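Long-range contacts in BspA (BspA_V) (Streptococcus agalactiae serotype III, PDB 5DZ8), which is the variable domain of a cell wall-anchored streptococcal adhesin of the antigen I/II family and probably takes part in attachment to host or microbial surfaces: residues L78-Y83 against A120-K125; S34-H39 against K52-V57; I96-L101 against F147-D152. All blocks are in the same frame, centred on the assembly; numbering follows the deposited sequence.

Interaction 1. Residues L78-Y83 against A120-K125; sequences LYKYEY and AETLNK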
loop_
_atom_site.group_PDB
_atom_site.type_symbol
_atom_site.label_atom_id
_atom_site.label_comp_id
_atom_site.label_asym_id
_atom_site.label_seq_id
_atom_site.Cartn_x
_atom_site.Cartn_y
_atom_site.Cartn_z
ATOM N N LEU A 78 -5.464 2.419 23.768
ATOM C CA LEU A 78 -4.279 1.742 23.282
ATOM C C LEU A 78 -3.012 2.286 23.966
ATOM O O LEU A 78 -2.781 3.487 23.957
ATOM C CB LEU A 78 -4.140 1.876 21.777
ATOM C CG LEU A 78 -5.184 1.228 20.836
ATOM C CD1 LEU A 78 -5.486 -0.250 21.115
ATOM C CD2 LEU A 78 -6.472 2.014 20.845
ATOM N N TYR A 79 -2.189 1.379 24.483
ATOM C CA TYR A 79 -0.959 1.724 25.168
ATOM C C TYR A 79 0.210 1.672 24.211
ATOM O O TYR A 79 0.754 2.709 23.850
ATOM C CB TYR A 79 -0.704 0.786 26.348
ATOM C CG TYR A 79 -1.724 0.827 27.488
ATOM C CD1 TYR A 79 -2.462 1.961 27.787
ATOM C CD2 TYR A 79 -1.879 -0.281 28.325
ATOM C CE1 TYR A 79 -3.377 1.961 28.828
ATOM C CE2 TYR A 79 -2.765 -0.278 29.386
ATOM C CZ TYR A 79 -3.520 0.834 29.626
ATOM O OH TYR A 79 -4.376 0.784 30.674
ATOM N N LYS A 80 0.590 0.482 23.763
ATOM C CA LYS A 80 1.816 0.355 22.997
ATOM C C LYS A 80 1.675 -0.561 21.805
ATOM O O LYS A 80 0.916 -1.517 21.826
ATOM C CB LYS A 80 2.943 -0.169 23.890
ATOM C CG LYS A 80 3.417 0.842 24.916
ATOM C CD LYS A 80 4.708 0.413 25.637
ATOM C CE LYS A 80 5.016 1.278 26.869
ATOM N NZ LYS A 80 4.916 2.765 26.582
ATOM N N TYR A 81 2.464 -0.271 20.791
ATOM C CA TYR A 81 2.761 -1.205 19.750
ATOM C C TYR A 81 4.245 -1.492 19.692
ATOM O O TYR A 81 5.037 -0.595 19.411
ATOM C CB TYR A 81 2.280 -0.712 18.388
ATOM C CG TYR A 81 2.544 -1.723 17.276
ATOM C CD1 TYR A 81 1.852 -2.933 17.233
ATOM C CD2 TYR A 81 3.523 -1.490 16.309
ATOM C CE1 TYR A 81 2.112 -3.878 16.245
ATOM C CE2 TYR A 81 3.799 -2.433 15.317
ATOM C CZ TYR A 81 3.092 -3.611 15.285
ATOM O OH TYR A 81 3.360 -4.536 14.308
ATOM N N GLU A 82 4.576 -2.761 19.897
ATOM C CA GLU A 82 5.913 -3.245 19.868
ATOM C C GLU A 82 6.133 -4.319 18.794
ATOM O O GLU A 82 5.228 -5.151 18.524
ATOM C CB GLU A 82 6.265 -3.875 21.216
ATOM C CG GLU A 82 6.266 -2.900 22.378
ATOM C CD GLU A 82 6.086 -3.576 23.731
ATOM O OE1 GLU A 82 6.550 -4.724 23.900
ATOM O OE2 GLU A 82 5.483 -2.964 24.646
ATOM N N TYR A 83 7.358 -4.298 18.238
ATOM C CA TYR A 83 7.782 -5.199 17.247
ATOM C C TYR A 83 9.164 -5.668 17.551
ATOM O O TYR A 83 10.067 -4.860 17.666
ATOM C CB TYR A 83 7.720 -4.564 15.860
ATOM C CG TYR A 83 8.148 -5.541 14.762
ATOM C CD1 TYR A 83 7.288 -6.519 14.272
ATOM C CD2 TYR A 83 9.433 -5.527 14.270
ATOM C CE1 TYR A 83 7.697 -7.394 13.270
ATOM C CE2 TYR A 83 9.865 -6.426 13.291
ATOM C CZ TYR A 83 9.000 -7.338 12.776
ATOM O OH TYR A 83 9.460 -8.194 11.792
ATOM N N ALA A 120 9.596 -0.038 19.923
ATOM C CA ALA A 120 8.366 0.148 20.667
ATOM C C ALA A 120 7.860 1.566 20.522
ATOM O O ALA A 120 8.593 2.511 20.754
ATOM C CB ALA A 120 8.586 -0.182 22.132
ATOM N N GLU A 121 6.608 1.705 20.149
ATOM C CA GLU A 121 5.978 2.991 20.029
ATOM C C GLU A 121 4.888 3.084 21.067
ATOM O O GLU A 121 4.102 2.139 21.263
ATOM C CB GLU A 121 5.266 3.094 18.687
ATOM C CG GLU A 121 6.151 2.882 17.477
ATOM C CD GLU A 121 7.226 3.959 17.340
ATOM O OE1 GLU A 121 6.998 5.078 17.816
ATOM O OE2 GLU A 121 8.302 3.679 16.762
ATOM N N THR A 122 4.802 4.246 21.662
ATOM C CA THR A 122 3.820 4.574 22.635
ATOM C C THR A 122 2.692 5.350 21.997
ATOM O O THR A 122 2.904 6.380 21.418
ATOM C CB THR A 122 4.427 5.438 23.768
ATOM O OG1 THR A 122 5.365 4.639 24.484
ATOM C CG2 THR A 122 3.352 5.882 24.739
ATOM N N LEU A 123 1.479 4.882 22.192
ATOM C CA LEU A 123 0.310 5.558 21.667
ATOM C C LEU A 123 -0.386 6.327 22.777
ATOM O O LEU A 123 -0.593 7.509 22.664
ATOM C CB LEU A 123 -0.664 4.521 21.096
ATOM C CG LEU A 123 -0.370 3.913 19.722
ATOM C CD1 LEU A 123 0.757 2.956 19.763
ATOM C CD2 LEU A 123 -1.579 3.155 19.243
ATOM N N ASN A 124 -0.780 5.623 23.847
ATOM C CA ASN A 124 -1.604 6.175 24.913
ATOM C C ASN A 124 -2.818 6.935 24.413
ATOM O O ASN A 124 -3.102 8.000 24.879
ATOM C CB ASN A 124 -0.749 7.003 25.876
ATOM C CG ASN A 124 0.242 6.162 26.638
ATOM O OD1 ASN A 124 0.091 4.941 26.782
ATOM N ND2 ASN A 124 1.284 6.806 27.133
ATOM N N LYS A 125 -3.535 6.351 23.464
ATOM C CA LYS A 125 -4.746 6.939 22.884
ATOM C C LYS A 125 -6.004 6.259 23.351
ATOM O O LYS A 125 -6.098 5.036 23.265
ATOM C CB LYS A 125 -4.635 6.972 21.379
ATOM C CG LYS A 125 -3.705 8.118 20.950
ATOM C CD LYS A 125 -3.273 7.970 19.507
ATOM C CE LYS A 125 -3.152 9.297 18.761
ATOM N NZ LYS A 125 -1.783 9.816 18.860
HETATM O O HOH W 1 1.967 3.160 27.796
#
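Tyr79 O is gripped by two consecutive backbone amides: Leu123 N at 2.8 Å and, more loosely, Asn124 N at 3.3 Å. The shorter bond is nearly straight at its hydrogen (165°), and the doubling belongs to a G1 beta bulge, in which Asn124 and Lys125 together face Leu78. Asn124 accommodates the extra residue with both backbone angles positive, and beyond it Leu78 N reaches Lys125 O at 2.7 Å. On the far side of the bulge the antiparallel pairing resumes with two bonds between Tyr81 and Glu121.

Lys80 and Thr122 point to one face of the sheet, where they meet. The lysine chain runs extended and then bends at the last torsion (chi4 -48°), which brings NZ beside the hydroxyl of Thr122, with NZ to OG1 at 2.8 Å. A water that accepts from Lys80 NZ and donates to Asn124 OD1 extends this link to Asn124. On the face of Leu78 and Tyr81, Leu123 splays its two methyls, CD2 packing on Leu78 CB at 3.8 Å and CD1 approaching Tyr81 CB at 4.2 Å. Phe109 of strand 107-113 also covers Leu123, and Glu121, on the same face, makes a salt bridge with Lys111.

With two amide donors on Tyr79 O, the bulge keeps its backbone bonded, and the ammonium of Lys80, held by a hydroxyl and a water, probably keeps its charge.

Interaction 2. Residues S34-H39 against K52-V57; sequences SFEFNH and KLTGKV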
loop_
_atom_site.group_PDB
_atom_site.type_symbol
_atom_site.label_atom_id
_atom_site.label_comp_id
_atom_site.label_asym_id
_atom_site.label_seq_id
_atom_site.Cartn_x
_atom_site.Cartn_y
_atom_site.Cartn_z
ATOM N N SER A 34 -8.019 -5.264 30.382
ATOM C CA SER A 34 -6.664 -5.293 29.877
ATOM C C SER A 34 -6.543 -6.303 28.779
ATOM O O SER A 34 -7.125 -7.424 28.863
ATOM C CB SER A 34 -5.680 -5.667 30.991
ATOM O OG SER A 34 -5.621 -4.620 31.895
ATOM N N PHE A 35 -5.798 -5.937 27.746
ATOM C CA PHE A 35 -5.587 -6.872 26.677
ATOM C C PHE A 35 -4.272 -6.718 25.994
ATOM O O PHE A 35 -3.651 -5.670 26.023
ATOM C CB PHE A 35 -6.724 -6.793 25.639
ATOM C CG PHE A 35 -6.725 -5.523 24.808
ATOM C CD1 PHE A 35 -5.899 -5.394 23.715
ATOM C CD2 PHE A 35 -7.554 -4.422 25.153
ATOM C CE1 PHE A 35 -5.911 -4.217 22.950
ATOM C CE2 PHE A 35 -7.574 -3.261 24.387
ATOM C CZ PHE A 35 -6.752 -3.144 23.288
ATOM N N GLU A 36 -3.951 -7.755 25.253
ATOM C CA GLU A 36 -2.761 -7.836 24.486
ATOM C C GLU A 36 -2.965 -8.809 23.311
ATOM O O GLU A 36 -3.202 -10.015 23.503
ATOM C CB GLU A 36 -1.667 -8.334 25.411
ATOM C CG GLU A 36 -0.411 -8.749 24.714
ATOM C CD GLU A 36 0.604 -9.349 25.654
ATOM O OE1 GLU A 36 0.668 -8.901 26.832
ATOM O OE2 GLU A 36 1.335 -10.276 25.193
ATOM N N PHE A 37 -2.881 -8.246 22.113
ATOM C CA PHE A 37 -2.748 -9.004 20.859
ATOM C C PHE A 37 -1.303 -9.286 20.483
ATOM O O PHE A 37 -0.504 -8.394 20.477
ATOM C CB PHE A 37 -3.351 -8.199 19.706
ATOM C CG PHE A 37 -4.839 -8.112 19.763
ATOM C CD1 PHE A 37 -5.614 -9.203 19.399
ATOM C CD2 PHE A 37 -5.465 -6.976 20.221
ATOM C CE1 PHE A 37 -6.985 -9.130 19.464
ATOM C CE2 PHE A 37 -6.851 -6.884 20.245
ATOM C CZ PHE A 37 -7.606 -7.955 19.853
ATOM N N ASN A 38 -1.004 -10.514 20.105
ATOM C CA ASN A 38 0.330 -10.897 19.584
ATOM C C ASN A 38 0.172 -11.373 18.161
ATOM O O ASN A 38 -0.704 -12.120 17.903
ATOM C CB ASN A 38 0.883 -12.004 20.483
ATOM C CG ASN A 38 1.389 -11.443 21.808
ATOM O OD1 ASN A 38 2.422 -10.784 21.841
ATOM N ND2 ASN A 38 0.645 -11.643 22.886
ATOM N N HIS A 39 0.977 -10.922 17.231
ATOM C CA HIS A 39 0.979 -11.483 15.882
ATOM C C HIS A 39 2.387 -11.866 15.353
ATOM O O HIS A 39 3.380 -11.156 15.567
ATOM C CB HIS A 39 0.254 -10.553 14.915
ATOM C CG HIS A 39 1.035 -9.344 14.475
ATOM N ND1 HIS A 39 0.813 -8.082 14.994
ATOM C CD2 HIS A 39 1.985 -9.188 13.518
ATOM C CE1 HIS A 39 1.588 -7.207 14.381
ATOM N NE2 HIS A 39 2.316 -7.852 13.489
ATOM N N LYS A 52 3.102 -6.810 18.905
ATOM C CA LYS A 52 2.327 -6.839 20.106
ATOM C C LYS A 52 1.640 -5.482 20.255
ATOM O O LYS A 52 2.303 -4.448 20.262
ATOM C CB LYS A 52 3.208 -7.069 21.319
ATOM C CG LYS A 52 2.432 -7.187 22.627
ATOM C CD LYS A 52 3.234 -6.863 23.881
ATOM C CE LYS A 52 4.352 -7.838 24.086
ATOM N NZ LYS A 52 3.784 -9.168 24.389
ATOM N N LEU A 53 0.315 -5.509 20.335
ATOM C CA LEU A 53 -0.486 -4.330 20.632
ATOM C C LEU A 53 -1.142 -4.529 22.003
ATOM O O LEU A 53 -1.891 -5.497 22.176
ATOM C CB LEU A 53 -1.592 -4.177 19.593
ATOM C CG LEU A 53 -2.458 -2.907 19.674
ATOM C CD1 LEU A 53 -1.667 -1.650 19.333
ATOM C CD2 LEU A 53 -3.624 -3.039 18.702
ATOM N N THR A 54 -0.870 -3.610 22.930
ATOM C CA THR A 54 -1.416 -3.617 24.275
ATOM C C THR A 54 -2.398 -2.488 24.447
ATOM O O THR A 54 -2.281 -1.451 23.832
ATOM C CB THR A 54 -0.311 -3.399 25.318
ATOM O OG1 THR A 54 0.474 -2.270 24.916
ATOM C CG2 THR A 54 0.603 -4.629 25.354
ATOM N N GLY A 55 -3.362 -2.711 25.311
ATOM C CA GLY A 55 -4.391 -1.745 25.554
ATOM C C GLY A 55 -5.329 -2.125 26.692
ATOM O O GLY A 55 -5.103 -3.070 27.371
ATOM N N LYS A 56 -6.410 -1.388 26.849
ATOM C CA LYS A 56 -7.376 -1.662 27.886
ATOM C C LYS A 56 -8.722 -1.127 27.509
ATOM O O LYS A 56 -8.835 0.039 27.149
ATOM C CB LYS A 56 -6.981 -0.998 29.160
ATOM C CG LYS A 56 -7.806 -1.486 30.339
ATOM C CD LYS A 56 -7.318 -0.805 31.575
ATOM C CE LYS A 56 -8.145 -1.216 32.790
ATOM N NZ LYS A 56 -9.553 -0.858 32.580
ATOM N N VAL A 57 -9.739 -1.980 27.602
ATOM C CA VAL A 57 -11.122 -1.552 27.453
ATOM C C VAL A 57 -11.580 -1.076 28.803
ATOM O O VAL A 57 -11.394 -1.783 29.811
ATOM C CB VAL A 57 -12.033 -2.678 26.943
ATOM C CG1 VAL A 57 -13.452 -2.177 26.711
ATOM C CG2 VAL A 57 -11.481 -3.211 25.624
#
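The Phe35 ring lies with one face over the backbone of Gly55, whose CA sits 3.8 Å from the ring centroid and 21° off its normal, a CH-pi contact. Gly55 C lies under the same face, displaced toward the rim, while Val57 N comes up at the edge near the ring plane. The ring reaches across because CG takes the crowded position between backbone N and carbonyl carbon (chi1 70°), folding the phenyl over the opposite strand; with no side chain on Gly55, nothing intervenes. Val57 CG2 touches ring atom CE2 of Phe35 at 4.1 Å. Leu53 follows on this apolar face, its CB 4.4 Å from Phe37 CB, and Phe147 of strand 144-167 packs on both Phe35 and Leu53.

The hairpin of strands 34-42 and 47-63 is held by paired backbone bonds at Phe35-Gly55 and Phe37-Leu53, as in a regular antiparallel arrangement.

Glu36, Asn38 and Lys52 meet on the other face. Lys52 bends at its third and fourth torsions, carrying its ammonium to Glu36, and the salt bridge from NZ to OE2 measures 2.8 Å. The lysine approaches from above the carboxylate plane, 70° out of it. Asn38 ND2 takes the anti lone pair of the same Glu36 OE2, also at 2.8 Å and with the hydrogen nearly in line. Asn38 OD1 offers Lys52 NZ a further, weak bond at 3.3 Å.

One carboxylate oxygen therefore serves two donors from different directions; the amide probably helps to hold the carboxylate where the lysine meets it, and the positive charge nearby would probably stabilise Glu36 in its ionised form.

Interaction 3. Residues I96-L101 against F147-D152; sequences IVFRVL and FKIHDD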
loop_
_atom_site.group_PDB
_atom_site.type_symbol
_atom_site.label_atom_id
_atom_site.label_comp_id
_atom_site.label_asym_id
_atom_site.label_seq_id
_atom_site.Cartn_x
_atom_site.Cartn_y
_atom_site.Cartn_z
ATOM N N ILE A 96 6.394 -3.075 5.576
ATOM C CA ILE A 96 5.245 -3.351 6.398
ATOM C C ILE A 96 4.656 -2.037 6.834
ATOM O O ILE A 96 5.372 -1.096 7.120
ATOM C CB ILE A 96 5.663 -4.178 7.607
ATOM C CG1 ILE A 96 6.327 -5.467 7.120
ATOM C CG2 ILE A 96 4.456 -4.505 8.481
ATOM C CD1 ILE A 96 7.337 -6.048 8.088
ATOM N N VAL A 97 3.345 -1.963 6.850
ATOM C CA VAL A 97 2.658 -0.832 7.437
ATOM C C VAL A 97 1.638 -1.347 8.450
ATOM O O VAL A 97 0.800 -2.152 8.116
ATOM C CB VAL A 97 1.950 0.030 6.380
ATOM C CG1 VAL A 97 1.365 1.279 7.045
ATOM C CG2 VAL A 97 2.934 0.440 5.292
ATOM N N PHE A 98 1.717 -0.855 9.671
ATOM C CA PHE A 98 0.774 -1.173 10.698
ATOM C C PHE A 98 -0.009 0.084 11.010
ATOM O O PHE A 98 0.593 1.157 11.210
ATOM C CB PHE A 98 1.487 -1.699 11.953
ATOM C CG PHE A 98 0.529 -2.197 13.007
ATOM C CD1 PHE A 98 0.038 -3.495 12.965
ATOM C CD2 PHE A 98 0.088 -1.362 13.992
ATOM C CE1 PHE A 98 -0.858 -3.954 13.918
ATOM C CE2 PHE A 98 -0.813 -1.797 14.940
ATOM C CZ PHE A 98 -1.302 -3.099 14.901
ATOM N N ARG A 99 -1.341 -0.043 11.033
ATOM C CA ARG A 99 -2.206 1.073 11.372
ATOM C C ARG A 99 -3.282 0.660 12.354
ATOM O O ARG A 99 -3.791 -0.431 12.300
ATOM C CB ARG A 99 -2.951 1.682 10.196
ATOM C CG ARG A 99 -2.137 2.194 9.038
ATOM C CD ARG A 99 -3.029 3.046 8.106
ATOM N NE ARG A 99 -2.339 3.249 6.833
ATOM C CZ ARG A 99 -2.188 2.326 5.885
ATOM N NH1 ARG A 99 -2.700 1.113 6.009
ATOM N NH2 ARG A 99 -1.497 2.605 4.794
ATOM N N VAL A 100 -3.664 1.607 13.183
ATOM C CA VAL A 100 -4.839 1.501 14.013
ATOM C C VAL A 100 -5.735 2.650 13.634
ATOM O O VAL A 100 -5.289 3.779 13.421
ATOM C CB VAL A 100 -4.478 1.601 15.524
ATOM C CG1 VAL A 100 -5.688 1.495 16.382
ATOM C CG2 VAL A 100 -3.458 0.546 15.880
ATOM N N LEU A 101 -7.014 2.348 13.525
ATOM C CA LEU A 101 -7.998 3.360 13.194
ATOM C C LEU A 101 -9.184 3.217 14.091
ATOM O O LEU A 101 -9.420 2.157 14.651
ATOM C CB LEU A 101 -8.467 3.234 11.731
ATOM C CG LEU A 101 -7.446 3.018 10.627
ATOM C CD1 LEU A 101 -7.111 1.550 10.512
ATOM C CD2 LEU A 101 -7.988 3.471 9.288
ATOM N N PHE A 147 -12.180 -0.813 17.393
ATOM C CA PHE A 147 -11.236 -0.115 16.523
ATOM C C PHE A 147 -10.877 -0.983 15.371
ATOM O O PHE A 147 -11.319 -2.119 15.325
ATOM C CB PHE A 147 -9.988 0.382 17.287
ATOM C CG PHE A 147 -9.188 -0.700 17.999
ATOM C CD1 PHE A 147 -8.219 -1.403 17.346
ATOM C CD2 PHE A 147 -9.356 -0.934 19.333
ATOM C CE1 PHE A 147 -7.464 -2.341 18.004
ATOM C CE2 PHE A 147 -8.629 -1.885 20.010
ATOM C CZ PHE A 147 -7.704 -2.617 19.340
ATOM N N LYS A 148 -10.114 -0.448 14.406
ATOM C CA LYS A 148 -9.702 -1.238 13.245
ATOM C C LYS A 148 -8.236 -1.333 13.227
ATOM O O LYS A 148 -7.604 -0.486 13.784
ATOM C CB LYS A 148 -10.135 -0.605 11.931
ATOM C CG LYS A 148 -11.620 -0.524 11.728
ATOM C CD LYS A 148 -11.927 -0.125 10.294
ATOM C CE LYS A 148 -13.291 0.509 10.152
ATOM N NZ LYS A 148 -14.344 -0.517 10.218
ATOM N N ILE A 149 -7.729 -2.343 12.516
ATOM C CA ILE A 149 -6.303 -2.628 12.378
ATOM C C ILE A 149 -5.937 -2.959 10.941
ATOM O O ILE A 149 -6.671 -3.708 10.280
ATOM C CB ILE A 149 -5.877 -3.847 13.201
ATOM C CG1 ILE A 149 -6.123 -3.616 14.686
ATOM C CG2 ILE A 149 -4.383 -4.095 13.054
ATOM C CD1 ILE A 149 -6.312 -4.915 15.461
ATOM N N HIS A 150 -4.813 -2.401 10.474
ATOM C CA HIS A 150 -4.231 -2.708 9.165
ATOM C C HIS A 150 -2.814 -3.237 9.369
ATOM O O HIS A 150 -1.991 -2.646 10.042
ATOM C CB HIS A 150 -4.173 -1.503 8.201
ATOM C CG HIS A 150 -5.500 -0.898 7.871
ATOM N ND1 HIS A 150 -5.626 0.338 7.259
ATOM C CD2 HIS A 150 -6.766 -1.337 8.082
ATOM C CE1 HIS A 150 -6.909 0.627 7.108
ATOM N NE2 HIS A 150 -7.622 -0.378 7.585
ATOM N N ASP A 151 -2.525 -4.370 8.778
ATOM C CA ASP A 151 -1.198 -4.908 8.861
ATOM C C ASP A 151 -0.841 -5.397 7.476
ATOM O O ASP A 151 -1.151 -6.537 7.115
ATOM C CB ASP A 151 -1.174 -6.025 9.887
ATOM C CG ASP A 151 0.206 -6.586 10.096
ATOM O OD1 ASP A 151 1.211 -5.788 10.172
ATOM O OD2 ASP A 151 0.256 -7.835 10.207
ATOM N N ASP A 152 -0.199 -4.507 6.718
ATOM C CA ASP A 152 -0.083 -4.622 5.280
ATOM C C ASP A 152 1.370 -4.819 4.847
ATOM O O ASP A 152 2.299 -4.290 5.479
ATOM C CB ASP A 152 -0.700 -3.355 4.665
ATOM C CG ASP A 152 -2.214 -3.283 4.914
ATOM O OD1 ASP A 152 -2.771 -4.288 5.435
ATOM O OD2 ASP A 152 -2.868 -2.249 4.616
#
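Phe147, first of the segment, sets its CB 3.2 Å from Leu101 O, while its ring leans obliquely on Val100, CD1 to CG1 at 4.0 Å. Lys148 N then gives Leu101 O the shortest backbone bond of the pairing, 2.7 Å, and the lysine's ammonium turns away to Glu145. Ile149 lies on the side of the sheet that bears Phe98, its CG2 3.6 Å from CE1 of the Phe98 ring.

His150 occupies the other face. Leu101 CD1 stands over the centre of its imidazole at 3.5 Å, 11° off the normal, a CH-pi contact. Arg99 NH1 comes to the edge of that ring and makes a weak hydrogen bond to His150 ND1 at 3.3 Å; the guanidinium and imidazole planes are 75° apart. The two strands form the antiparallel pair 94-101 and 144-167 within a three-stranded sheet, which runs on into the second subunit: residues 147 to 150 pair with a strand of that chain, and His158 of the second subunit stacks on His150.

Asp151, with CG anti to its amide nitrogen (chi1 -176°), brings OD1 to the rim of the Phe98 ring, in its plane and 3.8 Å from CD1. Asp152 closes the segment with two backbone bonds to Val97. Its OD2 lies at the edge of the Arg99 guanidinium, a long salt bridge of 3.6 Å to NH1, and is hydrogen-bonded to His158 of the second subunit, whereas Arg99 NE is paired with Glu110.

How the interactions relate
Interactions 1 and 2 belong to one antiparallel sheet, their centres about 10 Å apart, and are joined where strands 47-63 and 69-85 pair side by side. Interaction 3 lies in the second, three-stranded sheet, its centre about 13 and 14 Å from those of interactions 1 and 2. The sheets meet through side chains: Tyr81 stacks on Phe98, Leu78 packs on Phe147, and His39 on Asp151. Along the chain interaction 2 closes first, whereas interactions 1 and 3 interleave, so the chain passes repeatedly between sheets. The result is a layered beta domain with a largely apolar interface between the sheets, one of which continues into the second subunit in the two-chain assembly.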